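Local coordinates for telomerase reverse transcriptase (Candida tropicalis MYA-3404, PDB 6ZD1), which probably extends chromosome ends as a reverse transcriptase, adding telomeric DNA repeats copied from a template within the RNA component of telomerase, at residues C343-N348 / F456-G461; V245-L250 / G461-F466; K337-E342 / F532-K537; L476-V481 / L497-D502; Q286-K291 / G470-I475. All blocks are in the same frame, centred on the assembly; numbering follows the deposited sequence.

Contact 1: residues C343-N348 / F456-G461; sequences CYDRLN and FKRKQG
Arg458 reaches out from strand 454-458 to the carboxylate of Asp345. Its NH2 lies 3.1 Å from Asp345 OD2, a salt bridge. The two side chains meet at about a right angle, with their flat ends turned 40° from each other. A bend at chi3 (59°) swings the guanidinium round, and NE and NH2 both grip Gln460 O from the side. NE is 3.0 Å from Gln460 O and sits above the carbonyl plane. NH2 adds a weak bond of 3.5 Å to Asp345 O. Tyr212 OH bonds both Asp345 OD2 and Arg458 NH1 and so joins the pair.

The Gln460 chain starts with CG anti to the backbone N (chi1 178°), then bends at chi2. This brings OE1 back to Gly461 N at 3.0 Å, on a lone pair. Gln349 N bonds the same oxygen. Gly461 has no side chain, and its CA rests on Asp345 O at 3.3 Å and Leu347 O at 3.2 Å through CA-H...O contacts.

The contact ties the strand's exit to the short helix 343-346 of the reverse transcriptase domain. One guanidinium meets a carboxylate, a tyrosine hydroxyl and Gln460 O, with Asp345 O more weakly held, which should limit its rotation and probably offset its charge.

Contact 2: residues V245-L250 / G461-F466; sequences VICVPL and GVFQGF
Cys247 SG lies over one face of the Phe463 ring, 4.3 Å from the ring centroid and displaced toward the rim. The same sulfur meets the Phe466 ring obliquely, at 4.8 Å from that centroid. Both are cysteine sulfur-aromatic contacts. Phe463 O sits in plane at the edge of the Phe466 ring. With SG opposite the backbone N (chi1 -153°), the thiol sits in the corner where both rings can reach it, and Cys247 CB touches Phe466 CE2 at 3.7 Å. Pro249 CG packs obliquely against Phe466.

Residues 463-466 form a type II beta turn. Gly465 takes its third position and lies against Cys247 O by a CA-H...O contact. The turn offers Gln464 O to Cys247 N in a nearly straight bond of 2.8 Å. Gln464 is extended beyond CG, and Ile246 CD1 rests on its amide, 3.5 Å from Gln464 CD.

The loop with its Gln-Gly pair is consistent with motif B' of telomerase. It is joined here to strand 244-249, the edge strand of a five-stranded mixed sheet. One backbone hydrogen bond fastens the turn to the strand. Thiol, aromatic and aliphatic contacts round it give a grip that is mostly nonpolar.

Contact 3: residues K337-E342 / F532-K537; sequences KFDMKE and FVNHEK
Lys341 and Phe532 share a water. It donates to Lys341 O at 2.6 Å, the shortest polar bond here, and accepts from Phe532 N. Next to it, Lys341 N bonds Phe532 O at 2.8 Å, and Met340 CA adds a CA-H...O contact to the same oxygen. Asn534 N bonds Asp339 O, also at 2.8 Å. These two bonds flank Met340 and Val533, which form a single antiparallel bridge as a non-hydrogen-bonded pair.

The bridge lies on the segment led by strand 334-339, an inner strand of the four-stranded antiparallel palm sheet. The sequence here is consistent with motif A of reverse transcriptases. The partner loop leads into edge strand 539-541. Asn534 is the centre of an inverse gamma turn there.

The side chain of Asp339 takes the crowded position between its backbone N and carbonyl carbon (chi1 62°). OD1 then touches Asn534 CB and Lys537 CB. OD2 receives a weak bond of 3.4 Å from Asn534 ND2, with the amide and carboxylate planes 42° apart. Lys341 crosses Asn534 at about a right angle, CG against Asn534 CB at 3.5 Å. The bend of Lys341 at chi3 brings its CE to 3.4 Å from Val533 O. The selenium of Met340 meets Val533 CG2 at 4.2 Å.

Contact 4: residues L476-V481 / L497-D502; sequences LYSTMV and LLRLVD
Arg499 lays one face of its guanidinium against Tyr477 CB, which is 3.5 Å from Arg499 NH1. This is a helix packed on the reverse transcriptase palm sheet. Helix 476-481 runs nearly antiparallel to strand 497-500 (166°), and the sequence at the strand's end is consistent with motif C.

The chain of Arg499 is straight to CD and bends at chi3 (68°). The guanidinium plane stands nearly upright to the tyrosine ring, and NH1 lies at the ring's edge. NH2 makes a weak bond of 2.9 Å to Ser478 OG. NH1 makes another weak one, 3.2 Å, to Val501 O. The firmer polar holds come from outside: Asp474 forms a salt bridge with Arg499 NH2, and Ser305 OG bonds Arg499 NE. Nearer the backbone of Arg499, Val481 CG2 packs on Arg499 CD at 3.7 Å, and Val481 CG1 meets Leu497 CD2.

Further out, Asp474 O bonds Ser478 OG and so sets the serine. On the tyrosine itself, Met480 CE sits 3.6 Å above one ring face, toward the rim.

Contact 5: residues Q286-K291 / G470-I475; sequences QVLQLK and GIFCDI
Leu288 points at helix 470-475 and meets two isoleucines. Its CB touches Ile471 CD1 at 3.7 Å and Ile475 CD1 at 4.1 Å, so it lies near the tips of both. CG stands opposite the carbonyl carbon (chi1 -68°) and sends the two methyls toward the other helix. CD1 comes within 4.2 Å of Ile471 CG2. It also approaches Phe472 CE1 obliquely, at 4.3 Å. CD2 rests on Ile475 CD1 at 3.8 Å, where the leucine and isoleucine chains meet at about a right angle.

Ile471 reaches across from helix 470-475. Its CG1 branch is extended, and CD1 reaches past Leu288 to the backbone of the next residue, 3.5 Å from Gln289 N. The Gln289 chain bends at chi2 (65°), which lays OE1 beside the same methyl, 3.6 Å from Ile471 CD1.

No hydrogen bond crosses between the segments. Cohesion across them is mainly van der Waals contact of aliphatic groups. The two helical segments run roughly parallel, with axes 10.7 Å apart and a crossing angle of 25°.

The pair joins the long helix 263-298 to helix 469-484 inside the reverse transcriptase domain. Helix 428-440 supplies Cys435, which touches both Leu288 and Phe472. Helix 349-359 packs on Phe472 and Ile475, and strand 368-372 lies against Val287 of the long helix.

From the N terminus, contact 2 opens first, at strand 244-249, and its loop closes at 461-466. Contact 5 opens next on helix 263-298 and closes at 470-475, so these two cross. Contact 3 starts at strand 334-339 and closes last, at 532-537, crossing both. Contact 1 opens at 343 and closes at 456-461, nested in the loops of contacts 2, 3 and 5. It shares Gly461 with contact 2. Contact 4 is a short loop, 476-502, nested in contact 3 and in series with the other three. Helix 469-484 serves contacts 4 and 5. Together they tie the five-stranded sheet, helices 263-298 and 469-484 and the palm sheet.

Contact 1: residues C343-N348 / F456-G461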
# COMPACT_ATOMS: atom_id res chain seq x y z
N CYS A 343 -10.98 12.68 9.10
CA CYS A 343 -10.26 12.75 10.37
C CYS A 343 -8.89 13.39 10.22
O CYS A 343 -8.42 14.08 11.14
CB CYS A 343 -10.13 11.35 10.98
SG CYS A 343 -9.03 10.25 10.08
N TYR A 344 -8.21 13.17 9.09
CA TYR A 344 -6.90 13.79 8.89
C TYR A 344 -7.01 15.28 8.58
O TYR A 344 -6.23 16.09 9.10
CB TYR A 344 -6.13 13.08 7.78
CG TYR A 344 -5.58 11.73 8.17
CD1 TYR A 344 -6.11 10.57 7.62
CD2 TYR A 344 -4.55 11.62 9.08
CE1 TYR A 344 -5.61 9.33 7.98
CE2 TYR A 344 -4.05 10.39 9.45
CZ TYR A 344 -4.58 9.25 8.89
OH TYR A 344 -4.08 8.01 9.25
N ASP A 345 -7.95 15.66 7.71
CA ASP A 345 -8.11 17.07 7.38
C ASP A 345 -8.61 17.87 8.57
O ASP A 345 -8.19 19.01 8.78
CB ASP A 345 -9.06 17.25 6.19
CG ASP A 345 -8.53 16.65 4.91
OD1 ASP A 345 -9.15 15.68 4.40
OD2 ASP A 345 -7.50 17.13 4.40
N ARG A 346 -9.51 17.29 9.37
CA ARG A 346 -10.15 17.99 10.48
C ARG A 346 -9.40 17.83 11.79
O ARG A 346 -9.82 18.42 12.79
CB ARG A 346 -11.60 17.49 10.66
CG ARG A 346 -12.46 17.46 9.39
CD ARG A 346 -12.36 18.74 8.58
NE ARG A 346 -12.88 19.90 9.30
CZ ARG A 346 -12.73 21.16 8.88
NH1 ARG A 346 -12.07 21.41 7.76
NH2 ARG A 346 -13.24 22.16 9.59
N LEU A 347 -8.31 17.06 11.82
CA LEU A 347 -7.58 16.82 13.05
C LEU A 347 -7.14 18.13 13.68
O LEU A 347 -6.68 19.05 12.99
CB LEU A 347 -6.36 15.94 12.77
CG LEU A 347 -5.85 15.03 13.89
CD1 LEU A 347 -6.81 13.87 14.11
CD2 LEU A 347 -4.45 14.52 13.58
N ASN A 348 -7.31 18.24 15.00
CA ASN A 348 -6.98 19.47 15.72
C ASN A 348 -5.50 19.44 16.09
O ASN A 348 -5.07 18.63 16.93
CB ASN A 348 -7.85 19.62 16.96
CG ASN A 348 -7.68 20.96 17.64
OD1 ASN A 348 -6.71 21.18 18.37
ND2 ASN A 348 -8.62 21.87 17.41
N PHE A 456 1.98 25.70 -0.31
CA PHE A 456 0.81 25.88 0.53
C PHE A 456 0.99 25.15 1.86
O PHE A 456 1.64 24.11 1.94
CB PHE A 456 -0.46 25.37 -0.15
CG PHE A 456 -0.98 26.28 -1.23
CD1 PHE A 456 -0.34 26.37 -2.45
CD2 PHE A 456 -2.12 27.03 -1.02
CE1 PHE A 456 -0.82 27.20 -3.44
CE2 PHE A 456 -2.61 27.86 -2.01
CZ PHE A 456 -1.95 27.95 -3.22
N LYS A 457 0.42 25.73 2.91
CA LYS A 457 0.39 25.14 4.24
C LYS A 457 -1.06 24.88 4.65
O LYS A 457 -1.99 25.48 4.11
CB LYS A 457 1.08 26.07 5.27
CG LYS A 457 1.41 25.41 6.60
CD LYS A 457 1.98 26.43 7.58
CE LYS A 457 3.34 26.94 7.13
NZ LYS A 457 4.38 25.86 7.14
N ARG A 458 -1.24 23.98 5.61
CA ARG A 458 -2.58 23.63 6.07
C ARG A 458 -3.08 24.64 7.09
O ARG A 458 -2.34 25.03 8.00
CB ARG A 458 -2.59 22.23 6.67
CG ARG A 458 -2.30 21.13 5.68
CD ARG A 458 -2.79 19.80 6.21
NE ARG A 458 -4.23 19.84 6.46
CZ ARG A 458 -5.15 19.58 5.54
NH1 ARG A 458 -4.79 19.26 4.30
NH2 ARG A 458 -6.44 19.63 5.84
N LYS A 459 -4.32 25.09 6.92
CA LYS A 459 -4.97 25.89 7.97
C LYS A 459 -5.19 25.05 9.22
O LYS A 459 -5.00 25.54 10.34
CB LYS A 459 -6.30 26.45 7.46
CG LYS A 459 -6.18 27.37 6.26
CD LYS A 459 -7.55 27.70 5.67
CE LYS A 459 -8.48 28.32 6.71
NZ LYS A 459 -9.82 28.62 6.14
N GLN A 460 -5.61 23.80 9.05
CA GLN A 460 -5.89 22.90 10.15
C GLN A 460 -5.74 21.47 9.64
O GLN A 460 -5.93 21.21 8.45
CB GLN A 460 -7.29 23.14 10.73
CG GLN A 460 -7.72 22.22 11.86
CD GLN A 460 -6.89 22.38 13.11
OE1 GLN A 460 -5.77 21.89 13.19
NE2 GLN A 460 -7.45 23.06 14.11
N GLY A 461 -5.39 20.56 10.53
CA GLY A 461 -5.26 19.17 10.18
C GLY A 461 -3.83 18.77 9.91
O GLY A 461 -2.87 19.52 10.12

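Contact 2: residues V245-L250 / G461-F466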
# COMPACT_ATOMS: atom_id res chain seq x y z
N VAL A 245 -6.47 13.36 -0.95
CA VAL A 245 -5.30 14.22 -1.07
C VAL A 245 -4.20 13.60 -0.22
O VAL A 245 -4.33 13.51 1.01
CB VAL A 245 -5.61 15.66 -0.65
CG1 VAL A 245 -4.39 16.54 -0.85
CG2 VAL A 245 -6.80 16.20 -1.43
N ILE A 246 -3.14 13.15 -0.87
CA ILE A 246 -1.97 12.61 -0.22
C ILE A 246 -0.80 13.53 -0.51
O ILE A 246 -0.67 14.05 -1.63
CB ILE A 246 -1.67 11.17 -0.69
CG1 ILE A 246 -2.91 10.28 -0.51
CG2 ILE A 246 -0.49 10.58 0.08
CD1 ILE A 246 -3.44 10.27 0.90
N CYS A 247 0.05 13.74 0.49
CA CYS A 247 1.25 14.55 0.34
C CYS A 247 2.45 13.62 0.42
O CYS A 247 2.67 12.96 1.44
CB CYS A 247 1.32 15.63 1.41
SG CYS A 247 2.26 17.09 0.92
N VAL A 248 3.22 13.55 -0.67
CA VAL A 248 4.39 12.67 -0.76
C VAL A 248 5.63 13.51 -0.43
O VAL A 248 5.90 14.48 -1.14
CB VAL A 248 4.51 12.05 -2.16
CG1 VAL A 248 5.68 11.08 -2.20
CG2 VAL A 248 3.21 11.35 -2.55
N PRO A 249 6.38 13.16 0.61
CA PRO A 249 7.52 14.00 1.01
C PRO A 249 8.56 14.13 -0.10
O PRO A 249 9.00 13.13 -0.67
CB PRO A 249 8.08 13.27 2.23
CG PRO A 249 6.94 12.46 2.75
CD PRO A 249 6.16 12.04 1.54
N LEU A 250 8.93 15.37 -0.40
CA LEU A 250 10.02 15.64 -1.33
C LEU A 250 11.35 15.36 -0.65
O LEU A 250 11.60 15.81 0.47
CB LEU A 250 9.97 17.08 -1.81
CG LEU A 250 9.05 17.40 -2.99
CD1 LEU A 250 9.20 18.86 -3.39
CD2 LEU A 250 9.34 16.48 -4.16
N GLY A 461 -5.39 20.56 10.53
CA GLY A 461 -5.26 19.17 10.18
C GLY A 461 -3.83 18.77 9.91
O GLY A 461 -2.87 19.52 10.12
N VAL A 462 -3.69 17.55 9.41
CA VAL A 462 -2.39 16.96 9.13
C VAL A 462 -2.46 16.31 7.75
O VAL A 462 -3.48 15.73 7.38
CB VAL A 462 -1.98 15.93 10.20
CG1 VAL A 462 -0.80 15.09 9.75
CG2 VAL A 462 -1.64 16.64 11.50
N PHE A 463 -1.38 16.45 6.98
CA PHE A 463 -1.34 15.86 5.66
C PHE A 463 -1.20 14.35 5.76
O PHE A 463 -0.31 13.85 6.43
CB PHE A 463 -0.17 16.43 4.86
CG PHE A 463 -0.51 17.68 4.10
CD1 PHE A 463 -1.69 17.76 3.39
CD2 PHE A 463 0.36 18.75 4.10
CE1 PHE A 463 -2.00 18.91 2.68
CE2 PHE A 463 0.05 19.90 3.40
CZ PHE A 463 -1.13 19.98 2.69
N GLN A 464 -2.09 13.64 5.07
CA GLN A 464 -1.92 12.20 4.93
C GLN A 464 -0.78 11.93 3.96
O GLN A 464 -0.71 12.55 2.89
CB GLN A 464 -3.21 11.57 4.44
CG GLN A 464 -3.25 10.06 4.56
CD GLN A 464 -4.58 9.49 4.12
OE1 GLN A 464 -5.61 10.16 4.19
NE2 GLN A 464 -4.56 8.25 3.65
N GLY A 465 0.12 11.03 4.33
CA GLY A 465 1.29 10.72 3.53
C GLY A 465 2.62 11.07 4.16
O GLY A 465 3.66 10.66 3.64
N PHE A 466 2.64 11.83 5.26
CA PHE A 466 3.88 12.07 5.98
C PHE A 466 4.15 10.94 6.98
O PHE A 466 3.27 10.14 7.31
CB PHE A 466 3.83 13.41 6.71
CG PHE A 466 4.13 14.58 5.83
CD1 PHE A 466 5.43 15.01 5.66
CD2 PHE A 466 3.11 15.25 5.17
CE1 PHE A 466 5.72 16.09 4.84
CE2 PHE A 466 3.39 16.32 4.35
CZ PHE A 466 4.70 16.75 4.19

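Contact 3: residues K337-E342 / F532-K537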
# COMPACT_ATOMS: atom_id res chain seq x y z
N LYS A 337 -22.62 1.77 15.26
CA LYS A 337 -21.37 2.08 14.57
C LYS A 337 -21.42 3.51 14.06
O LYS A 337 -22.48 4.00 13.64
CB LYS A 337 -21.10 1.10 13.41
CG LYS A 337 -21.86 1.40 12.14
CD LYS A 337 -21.36 0.55 10.99
CE LYS A 337 -22.07 0.91 9.69
NZ LYS A 337 -21.60 0.08 8.56
N PHE A 338 -20.27 4.18 14.10
CA PHE A 338 -20.18 5.57 13.68
C PHE A 338 -18.74 5.87 13.29
O PHE A 338 -17.81 5.30 13.88
CB PHE A 338 -20.67 6.53 14.77
CG PHE A 338 -19.96 6.39 16.10
CD1 PHE A 338 -20.36 5.44 17.03
CD2 PHE A 338 -18.90 7.22 16.42
CE1 PHE A 338 -19.71 5.32 18.25
CE2 PHE A 338 -18.25 7.11 17.64
CZ PHE A 338 -18.66 6.15 18.55
N ASP A 339 -18.56 6.70 12.27
CA ASP A 339 -17.24 7.03 11.74
C ASP A 339 -17.02 8.54 11.75
O ASP A 339 -17.95 9.33 11.95
CB ASP A 339 -17.06 6.48 10.32
CG ASP A 339 -18.05 7.06 9.32
OD1 ASP A 339 -19.24 7.21 9.67
OD2 ASP A 339 -17.63 7.37 8.19
N MSE A 340 -15.77 8.93 11.51
CA MSE A 340 -15.39 10.34 11.51
C MSE A 340 -15.25 10.91 10.10
O MSE A 340 -14.77 10.23 9.18
CB MSE A 340 -14.09 10.54 12.28
CG MSE A 340 -14.17 10.11 13.75
SE MSE A 340 -15.65 10.95 14.69
CE MSE A 340 -15.35 10.23 16.48
N LYS A 341 -15.70 12.15 9.93
CA LYS A 341 -15.60 12.86 8.66
C LYS A 341 -14.22 13.48 8.53
O LYS A 341 -13.87 14.39 9.29
CB LYS A 341 -16.67 13.95 8.58
CG LYS A 341 -18.07 13.47 8.23
CD LYS A 341 -19.06 14.63 8.19
CE LYS A 341 -19.17 15.31 9.55
NZ LYS A 341 -20.22 16.36 9.57
N GLU A 342 -13.44 13.00 7.56
CA GLU A 342 -12.15 13.59 7.18
C GLU A 342 -11.25 13.79 8.40
O GLU A 342 -10.80 14.90 8.70
CB GLU A 342 -12.36 14.91 6.44
CG GLU A 342 -13.32 14.84 5.26
CD GLU A 342 -12.92 13.79 4.24
OE1 GLU A 342 -13.53 12.70 4.24
OE2 GLU A 342 -12.00 14.05 3.43
N PHE A 532 -15.37 14.85 13.95
CA PHE A 532 -16.74 15.21 13.57
C PHE A 532 -17.45 13.95 13.11
O PHE A 532 -17.06 13.34 12.11
CB PHE A 532 -16.75 16.26 12.46
CG PHE A 532 -16.21 17.60 12.88
CD1 PHE A 532 -14.86 17.90 12.74
CD2 PHE A 532 -17.06 18.57 13.39
CE1 PHE A 532 -14.37 19.14 13.12
CE2 PHE A 532 -16.57 19.81 13.77
CZ PHE A 532 -15.23 20.09 13.64
N VAL A 533 -18.50 13.57 13.84
CA VAL A 533 -19.21 12.32 13.56
C VAL A 533 -19.94 12.43 12.23
O VAL A 533 -20.69 13.39 11.98
CB VAL A 533 -20.19 12.00 14.70
CG1 VAL A 533 -20.92 10.68 14.41
CG2 VAL A 533 -19.47 11.93 16.02
N ASN A 534 -19.74 11.43 11.38
CA ASN A 534 -20.45 11.33 10.10
C ASN A 534 -21.84 10.76 10.38
O ASN A 534 -22.07 9.56 10.31
CB ASN A 534 -19.66 10.46 9.13
CG ASN A 534 -20.17 10.58 7.71
OD1 ASN A 534 -21.08 11.36 7.42
ND2 ASN A 534 -19.57 9.81 6.81
N HIS A 535 -22.78 11.66 10.71
CA HIS A 535 -24.07 11.23 11.24
C HIS A 535 -24.86 10.42 10.22
O HIS A 535 -25.53 9.44 10.58
CB HIS A 535 -24.88 12.44 11.70
CG HIS A 535 -24.32 13.12 12.90
ND1 HIS A 535 -23.84 14.41 12.87
CD2 HIS A 535 -24.16 12.69 14.18
CE1 HIS A 535 -23.41 14.75 14.07
NE2 HIS A 535 -23.59 13.72 14.88
N GLU A 536 -24.81 10.80 8.94
CA GLU A 536 -25.58 10.08 7.94
C GLU A 536 -25.09 8.65 7.74
O GLU A 536 -25.84 7.82 7.21
CB GLU A 536 -25.55 10.83 6.60
CG GLU A 536 -24.16 10.95 6.00
CD GLU A 536 -24.18 11.64 4.65
OE1 GLU A 536 -25.27 11.80 4.07
OE2 GLU A 536 -23.09 12.03 4.17
N LYS A 537 -23.87 8.34 8.15
CA LYS A 537 -23.36 6.98 8.09
C LYS A 537 -23.53 6.21 9.40
O LYS A 537 -23.20 5.03 9.45
CB LYS A 537 -21.88 6.99 7.69
CG LYS A 537 -21.65 7.29 6.21
CD LYS A 537 -22.44 6.33 5.33
CE LYS A 537 -22.04 6.45 3.87
NZ LYS A 537 -22.23 7.83 3.35
O HOH W 1 -13.63 14.15 11.91

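Contact 4: residues L476-V481 / L497-D502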
# COMPACT_ATOMS: atom_id res chain seq x y z
N LEU A 476 -3.91 10.78 19.07
CA LEU A 476 -4.98 11.70 19.45
C LEU A 476 -6.28 10.96 19.74
O LEU A 476 -6.93 11.20 20.76
CB LEU A 476 -5.19 12.75 18.35
CG LEU A 476 -6.28 13.80 18.61
CD1 LEU A 476 -6.08 14.46 19.96
CD2 LEU A 476 -6.32 14.85 17.51
N TYR A 477 -6.67 10.04 18.85
CA TYR A 477 -7.94 9.34 19.05
C TYR A 477 -7.87 8.35 20.21
O TYR A 477 -8.88 8.13 20.89
CB TYR A 477 -8.37 8.63 17.76
CG TYR A 477 -9.07 9.52 16.75
CD1 TYR A 477 -9.12 10.90 16.92
CD2 TYR A 477 -9.69 8.98 15.63
CE1 TYR A 477 -9.76 11.72 15.99
CE2 TYR A 477 -10.34 9.78 14.71
CZ TYR A 477 -10.37 11.15 14.89
OH TYR A 477 -11.01 11.95 13.97
N SER A 478 -6.70 7.76 20.47
CA SER A 478 -6.56 6.95 21.68
C SER A 478 -6.72 7.80 22.93
O SER A 478 -7.41 7.41 23.88
CB SER A 478 -5.21 6.23 21.70
OG SER A 478 -5.09 5.34 20.60
N THR A 479 -6.08 8.97 22.94
CA THR A 479 -6.25 9.92 24.04
C THR A 479 -7.69 10.38 24.15
O THR A 479 -8.23 10.49 25.26
CB THR A 479 -5.32 11.11 23.83
OG1 THR A 479 -3.96 10.66 23.77
CG2 THR A 479 -5.46 12.11 24.97
N MSE A 480 -8.33 10.67 23.02
CA MSE A 480 -9.71 11.12 23.00
C MSE A 480 -10.65 10.07 23.56
O MSE A 480 -11.48 10.36 24.42
CB MSE A 480 -10.12 11.49 21.58
CG MSE A 480 -11.56 11.97 21.46
SE MSE A 480 -12.14 12.16 19.61
CE MSE A 480 -11.99 10.30 19.04
N VAL A 481 -10.51 8.83 23.08
CA VAL A 481 -11.38 7.75 23.54
C VAL A 481 -11.21 7.53 25.04
O VAL A 481 -12.18 7.29 25.76
CB VAL A 481 -11.10 6.46 22.74
CG1 VAL A 481 -11.71 5.26 23.43
CG2 VAL A 481 -11.65 6.59 21.32
N LEU A 497 -16.51 -1.20 23.59
CA LEU A 497 -16.21 -0.18 22.60
C LEU A 497 -14.90 -0.52 21.90
O LEU A 497 -13.91 -0.87 22.56
CB LEU A 497 -16.12 1.21 23.23
CG LEU A 497 -15.82 2.39 22.29
CD1 LEU A 497 -16.98 2.63 21.34
CD2 LEU A 497 -15.49 3.65 23.09
N LEU A 498 -14.89 -0.40 20.57
CA LEU A 498 -13.73 -0.72 19.75
C LEU A 498 -13.51 0.41 18.75
O LEU A 498 -14.47 1.03 18.27
CB LEU A 498 -13.92 -2.04 19.00
CG LEU A 498 -14.06 -3.31 19.84
CD1 LEU A 498 -14.26 -4.49 18.92
CD2 LEU A 498 -12.84 -3.50 20.72
N ARG A 499 -12.23 0.69 18.46
CA ARG A 499 -11.85 1.74 17.53
C ARG A 499 -10.90 1.17 16.48
O ARG A 499 -9.93 0.50 16.82
CB ARG A 499 -11.22 2.93 18.26
CG ARG A 499 -10.95 4.12 17.35
CD ARG A 499 -10.33 5.29 18.10
NE ARG A 499 -8.98 4.99 18.55
CZ ARG A 499 -7.91 5.04 17.77
NH1 ARG A 499 -8.03 5.37 16.49
NH2 ARG A 499 -6.71 4.75 18.27
N LEU A 500 -11.20 1.49 15.22
CA LEU A 500 -10.38 1.07 14.05
C LEU A 500 -10.16 2.30 13.16
O LEU A 500 -11.07 2.63 12.38
CB LEU A 500 -11.13 -0.03 13.29
CG LEU A 500 -10.29 -0.82 12.28
CD1 LEU A 500 -8.82 -0.80 12.67
CD2 LEU A 500 -10.79 -2.25 12.15
N VAL A 501 -9.01 2.95 13.32
CA VAL A 501 -8.64 4.18 12.54
C VAL A 501 -9.70 5.26 12.77
O VAL A 501 -9.55 6.04 13.73
CB VAL A 501 -8.43 3.88 11.04
CG1 VAL A 501 -7.89 5.09 10.30
CG2 VAL A 501 -7.54 2.67 10.83
N ASP A 502 -10.73 5.30 11.91
CA ASP A 502 -11.80 6.29 12.02
C ASP A 502 -13.17 5.68 12.25
O ASP A 502 -14.14 6.42 12.43
CB ASP A 502 -11.82 7.21 10.78
CG ASP A 502 -11.81 6.45 9.46
OD1 ASP A 502 -11.54 5.24 9.44
OD2 ASP A 502 -12.07 7.10 8.42

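Contact 5: residues Q286-K291 / G470-I475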
# COMPACT_ATOMS: atom_id res chain seq x y z
N GLN A 286 9.35 5.36 16.48
CA GLN A 286 9.50 4.19 17.35
C GLN A 286 9.13 4.52 18.79
O GLN A 286 8.45 3.72 19.45
CB GLN A 286 10.94 3.66 17.29
CG GLN A 286 11.33 2.97 16.00
CD GLN A 286 12.74 2.43 16.06
OE1 GLN A 286 13.05 1.55 16.87
NE2 GLN A 286 13.62 2.96 15.22
N VAL A 287 9.55 5.68 19.29
CA VAL A 287 9.26 6.03 20.67
C VAL A 287 7.77 6.32 20.84
O VAL A 287 7.16 5.93 21.84
CB VAL A 287 10.13 7.22 21.12
CG1 VAL A 287 9.81 7.61 22.55
CG2 VAL A 287 11.60 6.88 20.96
N LEU A 288 7.17 6.99 19.86
CA LEU A 288 5.73 7.23 19.92
C LEU A 288 4.96 5.92 19.95
O LEU A 288 3.99 5.78 20.70
CB LEU A 288 5.29 8.09 18.73
CG LEU A 288 5.77 9.54 18.71
CD1 LEU A 288 5.31 10.22 17.44
CD2 LEU A 288 5.27 10.30 19.93
N GLN A 289 5.40 4.94 19.15
CA GLN A 289 4.71 3.65 19.13
C GLN A 289 4.86 2.92 20.45
O GLN A 289 3.91 2.26 20.90
CB GLN A 289 5.25 2.80 17.98
CG GLN A 289 4.40 1.57 17.67
CD GLN A 289 3.01 1.92 17.17
OE1 GLN A 289 2.85 2.38 16.03
NE2 GLN A 289 2.01 1.71 18.01
N LEU A 290 6.02 3.01 21.09
CA LEU A 290 6.22 2.34 22.37
C LEU A 290 5.38 2.98 23.47
O LEU A 290 4.72 2.27 24.24
CB LEU A 290 7.70 2.34 22.75
CG LEU A 290 8.56 1.33 21.99
CD1 LEU A 290 9.98 1.34 22.52
CD2 LEU A 290 7.95 -0.06 22.09
N LYS A 291 5.39 4.31 23.56
CA LYS A 291 4.54 5.00 24.52
C LYS A 291 3.08 4.64 24.30
O LYS A 291 2.32 4.46 25.26
CB LYS A 291 4.73 6.51 24.40
CG LYS A 291 6.09 7.01 24.83
CD LYS A 291 6.27 6.83 26.32
CE LYS A 291 7.66 7.24 26.77
NZ LYS A 291 7.88 6.89 28.19
N GLY A 470 -0.12 8.96 10.42
CA GLY A 470 -0.94 7.87 10.92
C GLY A 470 -0.84 7.70 12.42
O GLY A 470 -1.85 7.56 13.11
N ILE A 471 0.38 7.77 12.96
CA ILE A 471 0.53 7.60 14.40
C ILE A 471 0.05 8.84 15.14
O ILE A 471 -0.42 8.74 16.28
CB ILE A 471 1.98 7.23 14.76
CG1 ILE A 471 2.06 6.76 16.22
CG2 ILE A 471 2.92 8.41 14.52
CD1 ILE A 471 3.29 5.95 16.52
N PHE A 472 0.12 10.01 14.51
CA PHE A 472 -0.49 11.20 15.10
C PHE A 472 -1.97 10.95 15.36
O PHE A 472 -2.45 11.08 16.49
CB PHE A 472 -0.30 12.41 14.19
CG PHE A 472 1.06 13.04 14.27
CD1 PHE A 472 1.92 12.73 15.32
CD2 PHE A 472 1.48 13.94 13.30
CE1 PHE A 472 3.18 13.31 15.39
CE2 PHE A 472 2.74 14.52 13.37
CZ PHE A 472 3.58 14.21 14.42
N CYS A 473 -2.70 10.53 14.32
CA CYS A 473 -4.13 10.29 14.46
C CYS A 473 -4.41 9.19 15.48
O CYS A 473 -5.41 9.24 16.19
CB CYS A 473 -4.73 9.93 13.10
SG CYS A 473 -6.52 9.80 13.04
N ASP A 474 -3.50 8.22 15.59
CA ASP A 474 -3.67 7.15 16.57
C ASP A 474 -3.48 7.67 17.99
O ASP A 474 -4.24 7.32 18.90
CB ASP A 474 -2.69 6.01 16.27
CG ASP A 474 -3.06 4.71 16.96
OD1 ASP A 474 -4.12 4.66 17.63
OD2 ASP A 474 -2.30 3.73 16.82
N ILE A 475 -2.46 8.50 18.20
CA ILE A 475 -2.22 9.09 19.52
C ILE A 475 -3.42 9.92 19.96
O ILE A 475 -3.91 9.80 21.09
CB ILE A 475 -0.93 9.93 19.52
CG1 ILE A 475 0.30 9.03 19.40
CG2 ILE A 475 -0.84 10.78 20.78
CD1 ILE A 475 1.59 9.82 19.28